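Local coordinates for protein cellulase (Bacteroides salanitronis, PDB 6WQY) that probably cleaves internal beta-1,4-glucosidic bonds of cellulose and related polysaccharides as the catalytic TIM-barrel part of a longer family 5 endoglucanase, at residues V29-G34 with G339-Y344; T259-N264 with V313-D318. All coordinates share one frame; numbering follows the deposited sequence.

Contact 1 of 2, residues V29-G34 with G339-Y344; sequences VSLGLG and GMPPFY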
# COMPACT_ATOMS: atom_id res chain seq x y z
N VAL A 29 -11.29 3.17 -10.94
CA VAL A 29 -12.69 3.07 -10.52
C VAL A 29 -12.94 1.76 -9.81
O VAL A 29 -13.63 1.71 -8.79
CB VAL A 29 -13.63 3.23 -11.74
CG1 VAL A 29 -15.06 2.76 -11.41
CG2 VAL A 29 -13.64 4.67 -12.22
N SER A 30 -12.40 0.66 -10.33
CA SER A 30 -12.68 -0.64 -9.74
C SER A 30 -12.09 -0.75 -8.34
O SER A 30 -12.61 -1.51 -7.51
CB SER A 30 -12.17 -1.77 -10.63
OG SER A 30 -10.77 -1.97 -10.53
N LEU A 31 -10.99 -0.04 -8.05
CA LEU A 31 -10.35 -0.07 -6.74
C LEU A 31 -10.97 0.92 -5.75
O LEU A 31 -10.83 0.72 -4.54
CB LEU A 31 -8.85 0.17 -6.88
CG LEU A 31 -8.09 -1.06 -7.40
CD1 LEU A 31 -6.80 -0.67 -8.09
CD2 LEU A 31 -7.83 -2.05 -6.27
N GLY A 32 -11.64 1.96 -6.23
CA GLY A 32 -12.41 2.84 -5.36
C GLY A 32 -11.61 3.49 -4.25
O GLY A 32 -10.55 4.09 -4.48
N LEU A 33 -12.14 3.40 -3.03
CA LEU A 33 -11.52 3.95 -1.83
C LEU A 33 -10.96 2.79 -1.02
O LEU A 33 -11.68 1.83 -0.73
CB LEU A 33 -12.54 4.72 -0.99
CG LEU A 33 -12.02 5.27 0.34
CD1 LEU A 33 -10.93 6.31 0.12
CD2 LEU A 33 -13.16 5.88 1.15
N GLY A 34 -9.68 2.88 -0.65
CA GLY A 34 -9.02 1.81 0.06
C GLY A 34 -8.72 2.12 1.52
O GLY A 34 -8.73 3.25 1.98
N GLY A 339 -6.03 10.08 -11.13
CA GLY A 339 -6.07 8.72 -11.64
C GLY A 339 -5.61 7.61 -10.73
O GLY A 339 -5.35 6.51 -11.22
N MET A 340 -5.54 7.84 -9.41
CA MET A 340 -4.97 6.85 -8.49
C MET A 340 -5.92 6.56 -7.34
O MET A 340 -6.41 7.50 -6.69
CB MET A 340 -3.66 7.39 -7.92
CG MET A 340 -2.57 7.56 -8.97
SD MET A 340 -1.08 8.33 -8.31
CE MET A 340 -1.61 10.05 -8.29
N PRO A 341 -6.21 5.29 -7.04
CA PRO A 341 -7.00 4.99 -5.83
C PRO A 341 -6.16 5.17 -4.59
O PRO A 341 -5.03 4.68 -4.53
CB PRO A 341 -7.39 3.52 -6.01
CG PRO A 341 -6.40 2.96 -6.97
CD PRO A 341 -5.93 4.09 -7.85
N PRO A 342 -6.68 5.87 -3.56
CA PRO A 342 -5.94 6.04 -2.31
C PRO A 342 -6.35 5.03 -1.26
O PRO A 342 -7.54 4.71 -1.12
CB PRO A 342 -6.34 7.45 -1.88
CG PRO A 342 -7.80 7.55 -2.33
CD PRO A 342 -7.89 6.73 -3.61
N PHE A 343 -5.37 4.54 -0.49
CA PHE A 343 -5.59 3.59 0.60
C PHE A 343 -5.17 4.25 1.91
O PHE A 343 -3.98 4.50 2.14
CB PHE A 343 -4.78 2.31 0.39
CG PHE A 343 -5.33 1.40 -0.69
CD1 PHE A 343 -5.26 1.76 -2.04
CD2 PHE A 343 -5.90 0.19 -0.36
CE1 PHE A 343 -5.79 0.92 -3.02
CE2 PHE A 343 -6.41 -0.65 -1.33
CZ PHE A 343 -6.35 -0.29 -2.66
N TYR A 344 -6.14 4.52 2.77
CA TYR A 344 -5.89 5.16 4.06
C TYR A 344 -5.13 4.23 4.99
O TYR A 344 -5.44 3.04 5.08
CB TYR A 344 -7.26 5.56 4.66
CG TYR A 344 -7.15 6.17 6.03
CD1 TYR A 344 -6.96 7.53 6.21
CD2 TYR A 344 -7.16 5.36 7.17
CE1 TYR A 344 -6.80 8.07 7.47
CE2 TYR A 344 -6.98 5.89 8.42
CZ TYR A 344 -6.80 7.24 8.57
OH TYR A 344 -6.59 7.81 9.81
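The seam of the TIM barrel lies here, where Gly34 at the start of strand 34-37 pairs in parallel with Phe343 of strand 342-346. This pairing of the first and last strands closes the eight-stranded sheet. Gly34 N donates to Pro342 O at 2.9 Å. Tyr344 N returns a bond to Gly34 O at 3.0 Å. The Phe343 ring lies against the Gly34 backbone. Gly34 CA sits over one ring face, offset toward the rim and 3.8 Å from the centroid, as a CH-pi contact. Phe343 reaches this place with CG beside its own backbone N (chi1 -74°). At the ring edge Leu31 CD2 comes 4.3 Å from Phe343 CZ. Leu31 CB packs 3.7 Å from Pro341 CG. Gly32, with positive phi, turns the chain out of helix 24-31 toward the strand. Leu33 CD1 stands 4.2 Å from Pro342 CG, and helix 371-383 touches both side chains. A CB on Gly34 would fall only 2.2 Å from Phe343 CD2. The bare glycine therefore lets the ring lie on the backbone while both Gly34 polar groups stay paired across the buried seam.

Contact 2 of 2, residues T259-N264 with V313-D318; sequences TENADN and VHRADD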
# COMPACT_ATOMS: atom_id res chain seq x y z
N THR A 259 1.06 15.10 8.95
CA THR A 259 0.13 13.98 8.88
C THR A 259 0.36 12.98 10.01
O THR A 259 -0.61 12.35 10.44
CB THR A 259 0.18 13.30 7.51
OG1 THR A 259 1.53 12.88 7.26
CG2 THR A 259 -0.29 14.24 6.42
N GLU A 260 1.59 12.80 10.48
CA GLU A 260 1.83 11.92 11.62
C GLU A 260 2.01 12.68 12.93
O GLU A 260 1.99 12.06 14.00
CB GLU A 260 3.03 11.00 11.36
CG GLU A 260 3.18 9.92 12.43
CD GLU A 260 3.98 8.73 11.97
OE1 GLU A 260 4.99 8.93 11.29
OE2 GLU A 260 3.58 7.58 12.28
N ASN A 261 2.20 13.99 12.88
CA ASN A 261 2.17 14.84 14.08
C ASN A 261 3.26 14.46 15.08
O ASN A 261 3.02 14.45 16.29
CB ASN A 261 0.79 14.81 14.74
CG ASN A 261 0.60 15.90 15.77
OD1 ASN A 261 1.09 17.02 15.61
ND2 ASN A 261 -0.12 15.59 16.85
N ALA A 262 4.47 14.19 14.59
CA ALA A 262 5.52 13.64 15.46
C ALA A 262 5.77 14.52 16.68
O ALA A 262 5.67 14.06 17.82
CB ALA A 262 6.81 13.44 14.66
N ASP A 263 6.13 15.78 16.46
CA ASP A 263 6.51 16.67 17.55
C ASP A 263 5.33 17.46 18.12
O ASP A 263 5.55 18.39 18.90
CB ASP A 263 7.63 17.62 17.12
CG ASP A 263 8.52 18.04 18.28
OD1 ASP A 263 8.63 17.27 19.27
OD2 ASP A 263 9.12 19.13 18.21
N ASN A 264 4.10 17.11 17.74
CA ASN A 264 2.88 17.71 18.28
C ASN A 264 2.94 19.24 18.25
O ASN A 264 2.57 19.92 19.22
CB ASN A 264 2.57 17.19 19.68
CG ASN A 264 1.12 17.39 20.07
OD1 ASN A 264 0.22 17.30 19.23
ND2 ASN A 264 0.88 17.66 21.35
N VAL A 313 -3.33 11.76 11.06
CA VAL A 313 -3.78 11.35 12.39
C VAL A 313 -4.84 12.31 12.94
O VAL A 313 -4.95 13.48 12.57
CB VAL A 313 -2.62 11.19 13.39
CG1 VAL A 313 -1.66 10.11 12.92
CG2 VAL A 313 -1.90 12.52 13.63
N HIS A 314 -5.63 11.78 13.86
CA HIS A 314 -6.71 12.47 14.55
C HIS A 314 -6.19 13.53 15.50
O HIS A 314 -5.16 13.37 16.15
CB HIS A 314 -7.52 11.42 15.32
CG HIS A 314 -8.59 11.95 16.21
ND1 HIS A 314 -9.72 12.60 15.75
CD2 HIS A 314 -8.75 11.85 17.55
CE1 HIS A 314 -10.50 12.90 16.76
NE2 HIS A 314 -9.94 12.46 17.87
N ARG A 315 -6.95 14.62 15.59
CA ARG A 315 -6.75 15.65 16.60
C ARG A 315 -8.00 15.74 17.47
O ARG A 315 -9.12 15.81 16.95
CB ARG A 315 -6.47 17.01 15.96
CG ARG A 315 -4.99 17.27 15.66
CD ARG A 315 -4.43 16.48 14.48
NE ARG A 315 -3.10 16.98 14.17
CZ ARG A 315 -2.37 16.60 13.13
NH1 ARG A 315 -2.81 15.67 12.29
NH2 ARG A 315 -1.17 17.15 12.94
N ALA A 316 -7.81 15.74 18.79
CA ALA A 316 -8.95 15.84 19.70
C ALA A 316 -9.55 17.24 19.72
O ALA A 316 -10.73 17.39 20.05
CB ALA A 316 -8.53 15.42 21.11
N ASP A 317 -8.76 18.25 19.37
CA ASP A 317 -9.23 19.63 19.33
C ASP A 317 -10.10 19.87 18.10
O ASP A 317 -9.72 19.53 16.98
CB ASP A 317 -8.00 20.54 19.28
CG ASP A 317 -8.36 22.00 19.16
OD1 ASP A 317 -8.78 22.60 20.17
OD2 ASP A 317 -8.21 22.56 18.05
N ASP A 318 -11.27 20.49 18.31
CA ASP A 318 -12.24 20.69 17.24
C ASP A 318 -11.64 21.47 16.07
O ASP A 318 -11.83 21.12 14.90
CB ASP A 318 -13.45 21.47 17.78
CG ASP A 318 -14.59 20.57 18.22
OD1 ASP A 318 -14.56 19.36 17.92
OD2 ASP A 318 -15.53 21.09 18.87
O HOH W 1 -1.62 18.67 15.96
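Asn261 lays its CB over one face of the Arg315 guanidinium, 3.5 Å from NH2. The two side chains come from opposite directions, and the amide and guanidinium planes are turned 34° apart. Water 1 links them at the side. It lies in the guanidinium plane, accepts from Arg315 NE at 2.9 Å and donates to Asn261 OD1 at 3.2 Å. The other end of the amide is tied down too: Asn261 ND2 donates to Asn264 OD1 at 3.0 Å, across the type I turn 261-264, and also to Thr354 O. The Arg315 chain bends at chi2 (73°), which carries the guanidinium back alongside its own segment. There NH1 donates to Val313 O at 3.1 Å from above the carbonyl plane. NH2 bonds to the carbonyls of Tyr258 and Tyr266. Val313 N joins the backbones with a bond to Thr259 O at 2.9 Å. The valine also packs with CG2 3.7 Å from Asn261 CB. Segment 259-264 runs from the end of helix 256-259 into the following loop; segment 313-318 lies in the loop after strand 305-310. A methionine in place of Arg315 would probably leave the carbonyls of Val313, Tyr258 and Tyr266 without the guanidinium N-H groups that now serve them, and water 1 without the NE-H it accepts from. The acceptors named for this guanidinium are neutral: three backbone carbonyls and a water. The arginine thus works here as a multiple hydrogen-bond donor that pins one loop to the other.

Contact 2 is nested within the long stretch of chain that contact 1 closes. Their centres are about 24 Å apart, and their nearest atoms about 5 Å apart, without touching. Contact 1 is the deeper, with its centre about 11 Å from the centre of the chain, against about 22 Å for contact 2. It joins the barrel at the beginnings of strands 34-37 and 342-346. Contact 2 holds loops beyond the C-terminal ends of the strands, the side where TIM-barrel enzymes carry their active sites. Trp357 connects the two: its carbonyl receives Tyr344 OH, and it touches Val313 and Glu260. Both contacts lie away from Glu95, the annotated magnesium ligand.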